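Local coordinates for DUF4974 domain-containing protein (Parabacteroides distasonis, PDB 4M0N) that probably acts as a sigma factor antagonist, the piece described here being the part that carries the FecR and C-terminal FecR domains of a longer, probably membrane-anchored protein, at residues Leu35-Val40 against Asp58-Glu63; Gly77-Val82 against Asp88-Gly93; Val98-Tyr101 against Leu106-Val109. The protein carries 1 engineered substitution. All coordinates share one frame; numbering follows the deposited sequence.

How the contacts relate
Contact 1 is buried and lays a loop of the antiparallel sheet, between strands 31-34 and 40-43, on strand 60-65 of the mixed sheet; contacts 2 and 3 are partly buried beta hairpins. Contact 1 meets contact 2 where the parallel neighbours 60-65 and 80-83 share backbone hydrogen bonds: R60 N lies 2.8 Å from P79 O. Contact 3 belongs to the antiparallel sheet, its centre about 5 Å from the chain centre against about 19 Å for the other two, and V89 CG2 packs 3.8 Å from V109 CG2 between the sheets. A charged side-chain pair dominates contact 1, whereas main-chain hydrogen bonds flanked by apolar groups hold contacts 2 and 3.

Contact 1 of 3, residues Leu35-Val40 against Asp58-Glu63; sequences LPDGTV and DIRLVE
D37 turns its carboxylate to R60 through a chi1 of 66°, which sets CG between the backbone N and the carbonyl carbon, while R60 bends at chi3 (-74°) to bring NH1 to OD2. The two side chains cross at about a right angle, with the carboxylate and guanidinium planes 68° apart, consistent with a pairing through one oxygen rather than a flat two-bond fork. D37 OD2 takes NH1 of R60 at 2.7 Å on its anti lone pair, in a salt bridge whose hydrogen bond is somewhat bent. The same oxygen receives T39 OG1 at 2.6 Å on the syn side, out of the carboxylate plane. The other oxygen, OD1, accepts T39 N at 2.9 Å from above that plane, the defining bond of an Asx turn. This turn overlaps the type I beta turn L35 to G38, in which G38 N bonds to L35 O at 2.8 Å. Beside the salt bridge, L35 CD1 reaches V62 CG1 at 4.1 Å, an apolar touch between the turn and strand 60-65, with Y51 and F80 also against L35. R60 is gripped from several directions: M73 O takes NH1 as well, and K78 O and L92 O both take NH2. An alanine in place of D37 would remove both carboxylate oxygens, and is likely to leave the buried R60 without its charged mate and the turn at T39 free to shift. Two donors converging on OD2, one of them cationic, would favour the ionised carboxylate, while the carbonyls of M73, K78 and L92 would be expected to stabilise the positive charge of R60; the loop is thereby tied to the strand electrostatically at a place where R60 and T39 are buried, though D37 is partly exposed.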
loop_
_atom_site.group_PDB
_atom_site.type_symbol
_atom_site.label_atom_id
_atom_site.label_comp_id
_atom_site.label_asym_id
_atom_site.label_seq_id
_atom_site.Cartn_x
_atom_site.Cartn_y
_atom_site.Cartn_z
ATOM N N LEU A 35 -5.858 15.235 10.182
ATOM C CA LEU A 35 -6.898 15.944 9.466
ATOM C C LEU A 35 -7.764 16.816 10.385
ATOM O O LEU A 35 -7.727 16.677 11.607
ATOM C CB LEU A 35 -7.763 14.931 8.705
ATOM C CG LEU A 35 -7.025 14.175 7.612
ATOM C CD1 LEU A 35 -7.935 13.130 6.993
ATOM C CD2 LEU A 35 -6.518 15.127 6.539
ATOM N N PRO A 36 -8.561 17.721 9.799
ATOM C CA PRO A 36 -9.387 18.647 10.596
ATOM C C PRO A 36 -10.357 17.985 11.566
ATOM O O PRO A 36 -10.767 18.615 12.545
ATOM C CB PRO A 36 -10.169 19.414 9.530
ATOM C CG PRO A 36 -9.310 19.351 8.322
ATOM C CD PRO A 36 -8.676 18.004 8.356
ATOM N N ASP A 37 -10.760 16.746 11.278
ATOM C CA ASP A 37 -11.650 16.001 12.156
ATOM C C ASP A 37 -10.891 15.215 13.233
ATOM O O ASP A 37 -11.514 14.488 14.008
ATOM C CB ASP A 37 -12.483 15.005 11.324
ATOM C CG ASP A 37 -11.629 13.916 10.701
ATOM O OD1 ASP A 37 -10.421 14.166 10.528
ATOM O OD2 ASP A 37 -12.159 12.809 10.411
ATOM N N GLY A 38 -9.559 15.288 13.230
ATOM C CA GLY A 38 -8.751 14.519 14.183
ATOM C C GLY A 38 -8.273 13.166 13.675
ATOM O O GLY A 38 -7.542 12.462 14.370
ATOM N N THR A 39 -8.703 12.774 12.473
ATOM C CA THR A 39 -8.218 11.568 11.846
ATOM C C THR A 39 -6.722 11.679 11.570
ATOM O O THR A 39 -6.262 12.689 11.052
ATOM C CB THR A 39 -8.994 11.317 10.534
ATOM O OG1 THR A 39 -10.340 10.933 10.850
ATOM C CG2 THR A 39 -8.293 10.239 9.666
ATOM N N VAL A 40 -5.969 10.638 11.896
ATOM C CA VAL A 40 -4.542 10.610 11.660
ATOM C C VAL A 40 -4.316 9.781 10.409
ATOM O O VAL A 40 -4.875 8.680 10.272
ATOM C CB VAL A 40 -3.791 9.945 12.824
ATOM C CG1 VAL A 40 -2.302 9.816 12.509
ATOM C CG2 VAL A 40 -3.962 10.796 14.058
ATOM N N ASP A 58 -21.643 16.762 4.316
ATOM C CA ASP A 58 -22.168 15.682 5.165
ATOM C C ASP A 58 -21.265 14.433 5.171
ATOM O O ASP A 58 -21.571 13.430 5.831
ATOM C CB ASP A 58 -23.576 15.275 4.716
ATOM C CG ASP A 58 -23.613 14.752 3.282
ATOM O OD1 ASP A 58 -23.052 15.420 2.387
ATOM O OD2 ASP A 58 -24.203 13.672 3.052
ATOM N N ILE A 59 -20.176 14.476 4.415
ATOM C CA ILE A 59 -19.217 13.387 4.432
ATOM C C ILE A 59 -17.852 14.007 4.632
ATOM O O ILE A 59 -17.631 15.179 4.308
ATOM C CB ILE A 59 -19.239 12.557 3.123
ATOM C CG1 ILE A 59 -18.925 13.435 1.915
ATOM C CG2 ILE A 59 -20.600 11.902 2.936
ATOM C CD1 ILE A 59 -18.592 12.648 0.661
ATOM N N ARG A 60 -16.957 13.237 5.223
ATOM C CA ARG A 60 -15.579 13.626 5.331
ATOM C C ARG A 60 -14.848 12.920 4.185
ATOM O O ARG A 60 -14.520 11.755 4.314
ATOM C CB ARG A 60 -15.028 13.147 6.669
ATOM C CG ARG A 60 -15.652 13.848 7.859
ATOM C CD ARG A 60 -15.187 13.233 9.167
ATOM N NE ARG A 60 -15.804 11.947 9.406
ATOM C CZ ARG A 60 -15.375 11.040 10.287
ATOM N NH1 ARG A 60 -14.291 11.249 11.015
ATOM N NH2 ARG A 60 -16.052 9.914 10.473
ATOM N N LEU A 61 -14.589 13.635 3.092
ATOM C CA LEU A 61 -14.014 13.039 1.880
ATOM C C LEU A 61 -12.566 13.437 1.651
ATOM O O LEU A 61 -12.235 14.616 1.673
ATOM C CB LEU A 61 -14.818 13.487 0.658
ATOM C CG LEU A 61 -14.303 12.998 -0.705
ATOM C CD1 LEU A 61 -14.567 11.515 -0.843
ATOM C CD2 LEU A 61 -15.019 13.788 -1.786
ATOM N N VAL A 62 -11.709 12.446 1.416
ATOM C CA VAL A 62 -10.351 12.673 0.957
ATOM C C VAL A 62 -10.120 11.824 -0.305
ATOM O O VAL A 62 -10.842 10.834 -0.557
ATOM C CB VAL A 62 -9.294 12.451 2.049
ATOM C CG1 VAL A 62 -9.633 13.265 3.305
ATOM C CG2 VAL A 62 -9.116 10.978 2.384
ATOM N N GLU A 63 -9.188 12.278 -1.136
ATOM C CA GLU A 63 -8.791 11.557 -2.345
ATOM C C GLU A 63 -7.352 11.170 -2.190
ATOM O O GLU A 63 -6.541 11.955 -1.695
ATOM C CB GLU A 63 -8.963 12.403 -3.616
ATOM C CG GLU A 63 -10.411 12.643 -4.018
ATOM C CD GLU A 63 -10.536 13.515 -5.264
ATOM O OE1 GLU A 63 -9.551 14.150 -5.660
ATOM O OE2 GLU A 63 -11.640 13.579 -5.822
#

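Contact 2 of 3, residues Gly77-Val82 against Asp88-Gly93; sequences GKPFIV and DVKVLG
K90 lays its aliphatic chain across I81 and along P79. From CB the chain sets off with CG anti to the backbone N (chi1 -175°), and CG passes I81 CG1 at 4.0 Å, the two side chains meeting at a slant. CD carries the extended chain on toward P79, where CE comes within 3.9 Å of P79 CB. A bend at chi4 (-65°) then sets NZ 3.6 Å from P79 CG, the lysine and the proline ring lying side by side and pointing the same way. L92 also lies side by side with the ring, its CD2 4.1 Å from P79 CG. The backbone carrying these side chains is an antiparallel beta hairpin of strands 80-83 and 88-91, with I81 and K90 as the non-hydrogen-bonded pair between two hydrogen-bonded ones. In the first, F80 N donates to V91 O at 2.8 Å and nearly straight (170°), answered by V91 N to F80 O; V82 and V89 exchange the same two bonds. The opposite face carries F80, V82, V89 and V91. There F80 CB touches V91 CG2 at 3.9 Å, while the phenyl ring turns away from the hairpin partner to pack against F70 and V72 of strand 67-72. At the far end I81 CG2 rests 3.8 Å from D88 CG, whose carboxylate is salt-bridged to R83.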
loop_
_atom_site.group_PDB
_atom_site.type_symbol
_atom_site.label_atom_id
_atom_site.label_comp_id
_atom_site.label_asym_id
_atom_site.label_seq_id
_atom_site.Cartn_x
_atom_site.Cartn_y
_atom_site.Cartn_z
ATOM N N GLY A 77 -22.390 10.238 12.530
ATOM C CA GLY A 77 -23.171 11.207 11.766
ATOM C C GLY A 77 -22.544 11.674 10.468
ATOM O O GLY A 77 -23.196 12.372 9.696
ATOM N N LYS A 78 -21.288 11.283 10.218
ATOM C CA LYS A 78 -20.515 11.852 9.130
ATOM C C LYS A 78 -19.514 10.802 8.636
ATOM O O LYS A 78 -18.410 10.694 9.161
ATOM C CB LYS A 78 -19.793 13.107 9.627
ATOM C CG LYS A 78 -19.610 14.194 8.585
ATOM C CD LYS A 78 -19.135 15.477 9.256
ATOM C CE LYS A 78 -18.559 16.472 8.260
ATOM N NZ LYS A 78 -18.035 17.691 8.941
ATOM N N PRO A 79 -19.926 9.987 7.660
ATOM C CA PRO A 79 -19.012 8.965 7.177
ATOM C C PRO A 79 -17.745 9.586 6.620
ATOM O O PRO A 79 -17.767 10.728 6.115
ATOM C CB PRO A 79 -19.793 8.298 6.052
ATOM C CG PRO A 79 -21.230 8.564 6.361
ATOM C CD PRO A 79 -21.241 9.922 6.998
ATOM N N PHE A 80 -16.656 8.838 6.725
ATOM C CA PHE A 80 -15.368 9.237 6.181
ATOM C C PHE A 80 -15.155 8.397 4.932
ATOM O O PHE A 80 -15.321 7.193 4.999
ATOM C CB PHE A 80 -14.279 8.904 7.203
ATOM C CG PHE A 80 -12.940 9.466 6.867
ATOM C CD1 PHE A 80 -12.093 8.821 5.955
ATOM C CD2 PHE A 80 -12.495 10.628 7.490
ATOM C CE1 PHE A 80 -10.849 9.360 5.662
ATOM C CE2 PHE A 80 -11.257 11.170 7.183
ATOM C CZ PHE A 80 -10.426 10.532 6.274
ATOM N N ILE A 81 -14.796 9.036 3.826
ATOM C CA ILE A 81 -14.567 8.313 2.576
ATOM C C ILE A 81 -13.169 8.561 2.052
ATOM O O ILE A 81 -12.750 9.722 1.824
ATOM C CB ILE A 81 -15.599 8.687 1.511
ATOM C CG1 ILE A 81 -16.999 8.297 1.971
ATOM C CG2 ILE A 81 -15.220 8.015 0.188
ATOM C CD1 ILE A 81 -18.098 8.631 0.982
ATOM N N VAL A 82 -12.431 7.477 1.857
ATOM C CA VAL A 82 -11.169 7.576 1.135
ATOM C C VAL A 82 -11.489 7.192 -0.310
ATOM O O VAL A 82 -11.839 6.049 -0.594
ATOM C CB VAL A 82 -10.097 6.644 1.694
ATOM C CG1 VAL A 82 -8.843 6.717 0.799
ATOM C CG2 VAL A 82 -9.780 6.982 3.143
ATOM N N ASP A 88 -14.144 3.484 -3.420
ATOM C CA ASP A 88 -14.286 4.284 -2.225
ATOM C C ASP A 88 -14.211 3.389 -1.014
ATOM O O ASP A 88 -14.865 2.336 -0.960
ATOM C CB ASP A 88 -15.650 4.974 -2.182
ATOM C CG ASP A 88 -15.782 6.174 -3.117
ATOM O OD1 ASP A 88 -14.792 6.675 -3.659
ATOM O OD2 ASP A 88 -16.917 6.717 -3.245
ATOM N N VAL A 89 -13.497 3.839 0.012
ATOM C CA VAL A 89 -13.486 3.131 1.268
ATOM C C VAL A 89 -14.217 4.002 2.272
ATOM O O VAL A 89 -13.781 5.127 2.567
ATOM C CB VAL A 89 -12.048 2.853 1.728
ATOM C CG1 VAL A 89 -12.061 2.102 3.040
ATOM C CG2 VAL A 89 -11.291 2.131 0.622
ATOM N N LYS A 90 -15.308 3.468 2.822
ATOM C CA LYS A 90 -16.236 4.244 3.648
ATOM C C LYS A 90 -16.301 3.705 5.065
ATOM O O LYS A 90 -16.489 2.495 5.261
ATOM C CB LYS A 90 -17.580 4.152 2.986
ATOM C CG LYS A 90 -18.662 4.990 3.608
ATOM C CD LYS A 90 -19.912 4.885 2.749
ATOM C CE LYS A 90 -20.977 5.838 3.238
ATOM N NZ LYS A 90 -21.435 5.469 4.606
ATOM N N VAL A 91 -16.096 4.564 6.053
ATOM C CA VAL A 91 -16.160 4.127 7.416
ATOM C C VAL A 91 -16.904 5.157 8.258
ATOM O O VAL A 91 -17.056 6.320 7.854
ATOM C CB VAL A 91 -14.782 3.855 8.063
ATOM C CG1 VAL A 91 -13.923 2.920 7.214
ATOM C CG2 VAL A 91 -14.041 5.143 8.385
ATOM N N LEU A 92 -17.316 4.739 9.449
ATOM C CA LEU A 92 -17.731 5.699 10.466
ATOM C C LEU A 92 -16.610 5.967 11.469
ATOM O O LEU A 92 -16.413 7.086 11.928
ATOM C CB LEU A 92 -18.960 5.182 11.197
ATOM C CG LEU A 92 -20.147 4.792 10.328
ATOM C CD1 LEU A 92 -21.279 4.330 11.245
ATOM C CD2 LEU A 92 -20.616 5.948 9.464
ATOM N N GLY A 93 -15.896 4.910 11.816
ATOM C CA GLY A 93 -14.765 4.991 12.730
ATOM C C GLY A 93 -14.071 3.670 12.568
ATOM O O GLY A 93 -14.661 2.648 12.815
#

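Contact 3 of 3, residues Val98-Tyr101 against Leu106-Val109; sequences VKAY and LMAV
M107 folds its side chain along one face of the strand pair, first against A100 and then back to V98. Its CG, anti to the backbone N, lies 3.6 Å from A100 CB; the chain then bends at chi2 (-93°), and the methyl CE ends 4.3 Å from V98 CG1. V98 meets V109 directly across the pair, CG1 to CG2 at 4.3 Å, so a branched valine pair continues the apolar surface begun by the methionine. K99 and A108 face the other way. K99 runs fully extended, and beyond CB it leaves A108 behind; its NZ forms a salt bridge with D173, in helix 167-178, joining this sheet to the C-terminal part of the chain. Between the strands, K99 N donates to A108 O at 2.7 Å in an almost linear bond (172°), and A108 N returns to K99 O, which marks K99 and A108 as the hydrogen-bonded pair and V98 with V109 as a non-hydrogen-bonded one. Where the strands part at Y101 and L106, water takes over: one water accepts from Y101 N at 3.0 Å and lies 2.8 Å from L106 O, and a second sits 2.8 Å from both Y101 O and L106 O. The Y101 hydroxyl is bonded to A45 O, and its ring makes a cation-pi contact with R176. The whole is an antiparallel beta hairpin of strands 94-100 and 106-111, with two waters bridging Y101 and L106 at its loop end, set in the antiparallel sheet of the FecR domain.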
loop_
_atom_site.group_PDB
_atom_site.type_symbol
_atom_site.label_atom_id
_atom_site.label_comp_id
_atom_site.label_asym_id
_atom_site.label_seq_id
_atom_site.Cartn_x
_atom_site.Cartn_y
_atom_site.Cartn_z
ATOM N N VAL A 98 -4.915 1.503 3.013
ATOM C CA VAL A 98 -5.320 1.507 1.615
ATOM C C VAL A 98 -4.045 1.617 0.805
ATOM O O VAL A 98 -3.308 2.595 0.907
ATOM C CB VAL A 98 -6.212 2.709 1.284
ATOM C CG1 VAL A 98 -6.628 2.652 -0.144
ATOM C CG2 VAL A 98 -7.437 2.754 2.199
ATOM N N LYS A 99 -3.787 0.573 0.043
ATOM C CA LYS A 99 -2.599 0.537 -0.819
ATOM C C LYS A 99 -3.102 0.565 -2.232
ATOM O O LYS A 99 -3.659 -0.433 -2.735
ATOM C CB LYS A 99 -1.761 -0.693 -0.555
ATOM C CG LYS A 99 -0.472 -0.656 -1.348
ATOM C CD LYS A 99 0.373 -1.851 -1.056
ATOM C CE LYS A 99 1.648 -1.761 -1.883
ATOM N NZ LYS A 99 2.545 -2.826 -1.383
ATOM N N ALA A 100 -2.905 1.693 -2.918
ATOM C CA ALA A 100 -3.532 1.946 -4.232
ATOM C C ALA A 100 -2.629 2.801 -5.099
ATOM O O ALA A 100 -3.000 3.847 -5.558
ATOM C CB ALA A 100 -4.908 2.596 -4.061
ATOM N N TYR A 101 -1.412 2.344 -5.275
ATOM C CA TYR A 101 -0.454 3.030 -6.136
ATOM C C TYR A 101 -0.918 2.837 -7.583
ATOM O O TYR A 101 -1.169 1.707 -8.058
ATOM C CB TYR A 101 0.960 2.465 -5.974
ATOM C CG TYR A 101 1.622 2.824 -4.684
ATOM C CD1 TYR A 101 2.255 4.050 -4.515
ATOM C CD2 TYR A 101 1.615 1.943 -3.619
ATOM C CE1 TYR A 101 2.876 4.390 -3.326
ATOM C CE2 TYR A 101 2.246 2.267 -2.450
ATOM C CZ TYR A 101 2.854 3.483 -2.293
ATOM O OH TYR A 101 3.481 3.768 -1.116
ATOM N N LEU A 106 -1.724 -4.310 -8.235
ATOM C CA LEU A 106 -2.705 -4.595 -7.205
ATOM C C LEU A 106 -3.049 -3.390 -6.362
ATOM O O LEU A 106 -2.203 -2.513 -6.145
ATOM C CB LEU A 106 -2.212 -5.690 -6.272
ATOM C CG LEU A 106 -1.734 -7.005 -6.874
ATOM C CD1 LEU A 106 -1.095 -7.898 -5.813
ATOM C CD2 LEU A 106 -2.916 -7.694 -7.515
ATOM N N MET A 107 -4.295 -3.361 -5.887
ATOM C CA MET A 107 -4.755 -2.440 -4.878
ATOM C C MET A 107 -5.322 -3.270 -3.721
ATOM O O MET A 107 -5.884 -4.322 -3.944
ATOM C CB MET A 107 -5.816 -1.544 -5.497
ATOM C CG MET A 107 -6.510 -0.590 -4.583
ATOM S SD MET A 107 -8.032 -1.205 -3.861
ATOM C CE MET A 107 -8.582 0.377 -3.218
ATOM N N ALA A 108 -5.076 -2.843 -2.497
ATOM C CA ALA A 108 -5.568 -3.597 -1.346
ATOM C C ALA A 108 -5.987 -2.699 -0.214
ATOM O O ALA A 108 -5.310 -1.705 0.113
ATOM C CB ALA A 108 -4.534 -4.575 -0.827
ATOM N N VAL A 109 -7.106 -3.082 0.407
ATOM C CA VAL A 109 -7.604 -2.445 1.607
ATOM C C VAL A 109 -7.610 -3.474 2.727
ATOM O O VAL A 109 -8.114 -4.575 2.559
ATOM C CB VAL A 109 -9.040 -1.913 1.395
ATOM C CG1 VAL A 109 -9.610 -1.316 2.668
ATOM C CG2 VAL A 109 -9.053 -0.910 0.238
HETATM O O HOH W 1 -0.675 -0.531 -4.824
HETATM O O HOH W 2 -3.153 -0.034 -7.177
#